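PDB 3C3J: putative tagatose-6-phosphate ketose/aldose isomerase from Escherichia coli, which is of unproven function but probably belongs to the sugar isomerase (SIS) family, with two SIS domains in one chain. Local coordinates for residues Asp90-Pro95 with Val123-Gln128; Leu49-Leu54 with Val130-His135. One frame throughout, in Å; residues are numbered along the deposited sequence.

Contact 1. Residues Asp90-Pro95 with Val123-Gln128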
loop_
_atom_site.group_PDB
_atom_site.type_symbol
_atom_site.label_atom_id
_atom_site.label_comp_id
_atom_site.label_asym_id
_atom_site.label_seq_id
_atom_site.Cartn_x
_atom_site.Cartn_y
_atom_site.Cartn_z
ATOM N N ASP A 90 -11.036 -3.330 -2.466
ATOM C CA ASP A 90 -10.660 -4.691 -2.009
ATOM C C ASP A 90 -11.805 -5.455 -1.340
ATOM O O ASP A 90 -11.914 -6.683 -1.509
ATOM C CB ASP A 90 -9.474 -4.656 -1.034
ATOM C CG ASP A 90 -8.181 -4.222 -1.695
ATOM O OD1 ASP A 90 -8.052 -4.350 -2.932
ATOM O OD2 ASP A 90 -7.273 -3.742 -0.969
ATOM N N LEU A 91 -12.645 -4.756 -0.581
ATOM C CA LEU A 91 -13.829 -5.376 0.021
ATOM C C LEU A 91 -14.752 -5.925 -1.040
ATOM O O LEU A 91 -15.265 -7.038 -0.894
ATOM C CB LEU A 91 -14.585 -4.397 0.927
ATOM C CG LEU A 91 -13.900 -4.009 2.243
ATOM C CD1 LEU A 91 -14.814 -3.067 3.114
ATOM C CD2 LEU A 91 -13.428 -5.251 2.999
ATOM N N VAL A 92 -14.924 -5.191 -2.137
ATOM C CA VAL A 92 -15.878 -5.577 -3.166
ATOM C C VAL A 92 -15.369 -6.773 -3.996
ATOM O O VAL A 92 -16.148 -7.660 -4.339
ATOM C CB VAL A 92 -16.262 -4.383 -4.085
ATOM C CG1 VAL A 92 -17.075 -4.865 -5.272
ATOM C CG2 VAL A 92 -17.042 -3.319 -3.321
ATOM N N THR A 93 -14.068 -6.826 -4.284
ATOM C CA THR A 93 -13.507 -7.908 -5.117
ATOM C C THR A 93 -13.139 -9.163 -4.328
ATOM O O THR A 93 -13.260 -10.245 -4.836
ATOM C CB THR A 93 -12.264 -7.472 -5.924
ATOM O OG1 THR A 93 -11.210 -7.112 -5.023
ATOM C CG2 THR A 93 -12.595 -6.313 -6.915
ATOM N N ASN A 94 -12.726 -8.998 -3.076
ATOM C CA ASN A 94 -12.233 -10.093 -2.234
ATOM C C ASN A 94 -12.824 -10.037 -0.803
ATOM O O ASN A 94 -12.076 -10.113 0.175
ATOM C CB ASN A 94 -10.690 -10.032 -2.151
ATOM C CG ASN A 94 -10.002 -10.366 -3.467
ATOM O OD1 ASN A 94 -9.442 -11.472 -3.650
ATOM N ND2 ASN A 94 -10.028 -9.430 -4.385
ATOM N N PRO A 95 -14.162 -9.972 -0.668
ATOM C CA PRO A 95 -14.761 -9.796 0.666
ATOM C C PRO A 95 -14.349 -10.867 1.665
ATOM O O PRO A 95 -14.159 -10.566 2.840
ATOM C CB PRO A 95 -16.268 -9.913 0.411
ATOM C CG PRO A 95 -16.410 -10.559 -0.910
ATOM C CD PRO A 95 -15.195 -10.122 -1.702
ATOM N N VAL A 123 -20.865 -1.952 1.998
ATOM C CA VAL A 123 -21.816 -1.979 3.101
ATOM C C VAL A 123 -22.636 -3.292 3.073
ATOM O O VAL A 123 -22.768 -3.979 4.099
ATOM C CB VAL A 123 -22.729 -0.709 3.094
ATOM C CG1 VAL A 123 -23.930 -0.857 4.059
ATOM C CG2 VAL A 123 -21.921 0.549 3.471
ATOM N N GLU A 124 -23.160 -3.626 1.902
ATOM C CA GLU A 124 -24.013 -4.812 1.732
ATOM C C GLU A 124 -23.224 -6.084 2.010
ATOM O O GLU A 124 -23.713 -7.001 2.668
ATOM C CB GLU A 124 -24.587 -4.863 0.299
ATOM C CG GLU A 124 -25.593 -3.720 -0.054
ATOM C CD GLU A 124 -25.971 -3.664 -1.575
ATOM O OE1 GLU A 124 -25.241 -4.254 -2.424
ATOM O OE2 GLU A 124 -26.983 -3.008 -1.942
ATOM N N LEU A 125 -21.986 -6.127 1.506
ATOM C CA LEU A 125 -21.121 -7.279 1.711
ATOM C C LEU A 125 -20.764 -7.465 3.193
ATOM O O LEU A 125 -20.815 -8.593 3.707
ATOM C CB LEU A 125 -19.887 -7.137 0.830
ATOM C CG LEU A 125 -20.044 -7.491 -0.655
ATOM C CD1 LEU A 125 -18.827 -6.926 -1.443
ATOM C CD2 LEU A 125 -20.161 -9.016 -0.830
ATOM N N ALA A 126 -20.500 -6.359 3.890
ATOM C CA ALA A 126 -20.174 -6.411 5.307
ATOM C C ALA A 126 -21.380 -6.964 6.079
ATOM O O ALA A 126 -21.225 -7.879 6.906
ATOM C CB ALA A 126 -19.740 -5.047 5.829
ATOM N N ASN A 127 -22.578 -6.483 5.747
ATOM C CA ASN A 127 -23.812 -7.005 6.353
ATOM C C ASN A 127 -24.043 -8.497 6.042
ATOM O O ASN A 127 -24.430 -9.265 6.923
ATOM C CB ASN A 127 -25.039 -6.222 5.885
ATOM C CG ASN A 127 -25.158 -4.860 6.516
ATOM O OD1 ASN A 127 -24.729 -4.629 7.653
ATOM N ND2 ASN A 127 -25.780 -3.945 5.786
ATOM N N GLN A 128 -23.793 -8.897 4.800
ATOM C CA GLN A 128 -23.912 -10.299 4.390
ATOM C C GLN A 128 -22.919 -11.214 5.112
ATOM O O GLN A 128 -23.293 -12.313 5.551
ATOM C CB GLN A 128 -23.682 -10.437 2.891
ATOM C CG GLN A 128 -24.853 -10.146 2.004
ATOM C CD GLN A 128 -24.467 -10.401 0.535
ATOM O OE1 GLN A 128 -24.730 -11.478 -0.038
ATOM N NE2 GLN A 128 -23.789 -9.450 -0.042
#
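Leu125 reaches from helix 117-129 to the end of helix 88-93 and supplies nearly all of its helix's share of the contact, its two methyls meeting different partners. CD1 is directed at the last turn of the shorter helix, where it lies 3.6 Å from the carbonyl oxygen Leu91 O and 3.7 Å from Val92 CA, so that one methyl rests on main chain more than on side chain. The other branch, CD2, goes to Pro95: it stands 4.1 Å from Pro95 CG, with Pro95 CB only slightly farther, and the leucine fork and the pyrrolidine ring cross at a slant. Leucine CG, anti to its own carbonyl carbon (chi1 -79°), sends the branch toward the other segment, and chi2 (165°) then sets CD1 toward Leu91 and Val92 and CD2 toward Pro95. Val92 adds a looser touch, CG2 to Leu125 CD1 at 4.4 Å. No hydrogen bond joins the segments, and the packing is apolar and buried. Asn94 breaks the helical path, and the chain then turns to bring Pro95 against Leu125 CD2. Trp382 touches both Pro95 and Leu125, while Tyr287 of the second subunit packs on Pro95 and its hydroxyl bonds to Val92 O, placing the contact beside the dimer interface. Two helices from successive crossovers thus pack against each other beside a parallel sheet, an arrangement of the three-layer alpha/beta sandwich of SIS domains.

Contact 2. Residues Leu49-Leu54 with Val130-His135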
loop_
_atom_site.group_PDB
_atom_site.type_symbol
_atom_site.label_atom_id
_atom_site.label_comp_id
_atom_site.label_asym_id
_atom_site.label_seq_id
_atom_site.Cartn_x
_atom_site.Cartn_y
_atom_site.Cartn_z
ATOM N N LEU A 49 -17.870 0.003 21.309
ATOM C CA LEU A 49 -16.483 0.103 21.694
ATOM C C LEU A 49 -16.166 -0.669 22.970
ATOM O O LEU A 49 -15.014 -0.967 23.218
ATOM C CB LEU A 49 -16.089 1.569 21.853
ATOM C CG LEU A 49 -16.096 2.406 20.557
ATOM C CD1 LEU A 49 -15.756 3.877 20.842
ATOM C CD2 LEU A 49 -15.147 1.844 19.515
ATOM N N ARG A 50 -17.186 -1.001 23.760
ATOM C CA ARG A 50 -16.996 -1.861 24.931
ATOM C C ARG A 50 -16.828 -3.341 24.558
ATOM O O ARG A 50 -16.407 -4.133 25.404
ATOM C CB ARG A 50 -18.138 -1.672 25.949
ATOM C CG ARG A 50 -18.089 -0.320 26.727
ATOM C CD ARG A 50 -16.746 -0.065 27.541
ATOM N NE ARG A 50 -16.831 -0.338 28.999
ATOM C CZ ARG A 50 -15.791 -0.635 29.804
ATOM N NH1 ARG A 50 -14.542 -0.719 29.322
ATOM N NH2 ARG A 50 -16.002 -0.869 31.110
ATOM N N LYS A 51 -17.134 -3.716 23.312
ATOM C CA LYS A 51 -16.936 -5.089 22.837
ATOM C C LYS A 51 -15.448 -5.348 22.570
ATOM O O LYS A 51 -14.865 -4.811 21.624
ATOM C CB LYS A 51 -17.753 -5.352 21.575
ATOM C CG LYS A 51 -19.241 -5.129 21.728
ATOM C CD LYS A 51 -19.972 -5.191 20.415
ATOM C CE LYS A 51 -21.432 -4.832 20.599
ATOM N NZ LYS A 51 -22.154 -5.859 21.406
ATOM N N GLU A 52 -14.850 -6.158 23.437
ATOM C CA GLU A 52 -13.447 -6.572 23.361
ATOM C C GLU A 52 -12.997 -6.986 21.955
ATOM O O GLU A 52 -11.914 -6.597 21.487
ATOM C CB GLU A 52 -13.232 -7.757 24.335
ATOM C CG GLU A 52 -11.974 -8.654 24.074
ATOM C CD GLU A 52 -12.212 -10.173 24.309
ATOM O OE1 GLU A 52 -12.819 -10.562 25.349
ATOM O OE2 GLU A 52 -11.765 -10.985 23.452
ATOM N N ASN A 53 -13.827 -7.801 21.309
ATOM C CA ASN A 53 -13.475 -8.416 20.044
ATOM C C ASN A 53 -13.890 -7.604 18.792
ATOM O O ASN A 53 -13.773 -8.103 17.679
ATOM C CB ASN A 53 -14.073 -9.828 19.988
ATOM C CG ASN A 53 -15.598 -9.861 20.283
ATOM O OD1 ASN A 53 -16.186 -8.883 20.786
ATOM N ND2 ASN A 53 -16.236 -11.016 19.987
ATOM N N LEU A 54 -14.367 -6.371 18.980
ATOM C CA LEU A 54 -14.781 -5.524 17.861
ATOM C C LEU A 54 -13.625 -5.271 16.904
ATOM O O LEU A 54 -12.511 -4.942 17.330
ATOM C CB LEU A 54 -15.341 -4.186 18.354
ATOM C CG LEU A 54 -15.808 -3.166 17.312
ATOM C CD1 LEU A 54 -17.063 -3.636 16.630
ATOM C CD2 LEU A 54 -15.979 -1.755 17.949
ATOM N N VAL A 130 -20.845 -10.516 7.961
ATOM C CA VAL A 130 -20.572 -10.357 9.394
ATOM C C VAL A 130 -21.893 -10.260 10.146
ATOM O O VAL A 130 -22.632 -9.277 10.006
ATOM C CB VAL A 130 -19.653 -9.164 9.680
ATOM C CG1 VAL A 130 -19.257 -9.126 11.200
ATOM C CG2 VAL A 130 -18.427 -9.241 8.773
ATOM N N PRO A 131 -22.218 -11.317 10.914
ATOM C CA PRO A 131 -23.497 -11.356 11.606
ATOM C C PRO A 131 -23.786 -10.153 12.488
ATOM O O PRO A 131 -24.907 -9.657 12.487
ATOM C CB PRO A 131 -23.424 -12.651 12.435
ATOM C CG PRO A 131 -22.370 -13.458 11.823
ATOM C CD PRO A 131 -21.418 -12.544 11.144
ATOM N N GLU A 132 -22.808 -9.709 13.262
ATOM C CA GLU A 132 -22.962 -8.512 14.092
ATOM C C GLU A 132 -22.176 -7.346 13.491
ATOM O O GLU A 132 -21.000 -7.140 13.777
ATOM C CB GLU A 132 -22.537 -8.791 15.538
ATOM C CG GLU A 132 -23.047 -7.709 16.485
ATOM C CD GLU A 132 -22.570 -7.846 17.917
ATOM O OE1 GLU A 132 -21.978 -8.890 18.282
ATOM O OE2 GLU A 132 -22.812 -6.872 18.677
ATOM N N CYS A 133 -22.872 -6.575 12.672
ATOM C CA CYS A 133 -22.267 -5.550 11.845
ATOM C C CYS A 133 -22.946 -4.210 12.099
ATOM O O CYS A 133 -24.207 -4.119 12.143
ATOM C CB CYS A 133 -22.386 -5.911 10.372
ATOM S SG CYS A 133 -21.292 -4.958 9.333
ATOM N N TYR A 134 -22.107 -3.193 12.303
ATOM C CA TYR A 134 -22.548 -1.825 12.547
ATOM C C TYR A 134 -21.842 -0.918 11.559
ATOM O O TYR A 134 -20.785 -1.263 11.035
ATOM C CB TYR A 134 -22.250 -1.374 13.973
ATOM C CG TYR A 134 -22.767 -2.325 15.018
ATOM C CD1 TYR A 134 -24.074 -2.230 15.493
ATOM C CD2 TYR A 134 -21.952 -3.343 15.508
ATOM C CE1 TYR A 134 -24.547 -3.126 16.437
ATOM C CE2 TYR A 134 -22.417 -4.244 16.486
ATOM C CZ TYR A 134 -23.708 -4.125 16.937
ATOM O OH TYR A 134 -24.186 -5.029 17.875
ATOM N N HIS A 135 -22.450 0.228 11.304
ATOM C CA HIS A 135 -21.970 1.188 10.282
ATOM C C HIS A 135 -21.952 2.609 10.793
ATOM O O HIS A 135 -22.916 3.053 11.457
ATOM C CB HIS A 135 -22.862 1.129 9.048
ATOM C CG HIS A 135 -22.810 -0.176 8.345
ATOM N ND1 HIS A 135 -23.730 -1.178 8.570
ATOM C CD2 HIS A 135 -21.910 -0.675 7.471
ATOM C CE1 HIS A 135 -23.410 -2.223 7.830
ATOM N NE2 HIS A 135 -22.310 -1.946 7.157
HETATM O O HOH W 1 -21.106 -8.666 20.830
#
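Lys51 and Glu132 approach from opposite directions across the surface, and the carboxylate oxygen Glu132 OE2 is where the contact concentrates. Lys51 NZ lies 3.0 Å from Glu132 OE2 in a salt bridge. Lys51 CE is almost as near the same oxygen, at 3.1 Å: the angle CE-NZ-OE2 is only about 81°, so the oxygen sits beside the CE-NZ bond and the hydrogen bond is weak. Water 1 links the ammonium to the second carboxylate oxygen, accepting from Lys51 NZ at 3.1 Å and donating to Glu132 OE1 at 2.7 Å. Tyr134 is the next shell. Its hydroxyl donates to Glu132 OE2, which lies in the ring plane at the edge, but the modelled 2.4 Å from Tyr134 OH to Glu132 OE2 is doubtfully short. Lys51 CE comes to 3.9 Å from Tyr134 OH, oblique to the ring. The lysine chain runs extended until its last torsion, where the bend (chi4 -67°) lays its end alongside Glu132 OE2 instead of driving NZ into it; Glu132 is stretched throughout beyond CG. Behind them, a type I turn from Lys51 to Leu54 shapes the loop, and backbone bonds of Glu132 and Tyr134 with Leu105 hold the start of strand 133-139 beside the inner strand 105-111, which sets where the two side chains start. Lys51 and the water probably stabilise the carboxylate as an anion, although so weak a surface bridge would be expected to add only modestly to the tie.

From the N terminus, helix 23-49 ends at the loop 49-54, which leads into strand 55-59; contact 2 ties this loop to residues 130-135 and so closes a long loop of chain. Within that span lie both partners of contact 1, whose smaller loop runs from helix 88-93 through strand 105-111 to helix 117-129. The two contacts are therefore nested and do not cross. After the short link 130-132, helix 117-129 is followed by strand 133-139, on which its Val123 and Asn127 pack at His135 and its Ala126 at Cys133, so the contacts touch although their centres are about 16 Å apart. Contact 1 joins two helices; contact 2 joins a loop to a strand start.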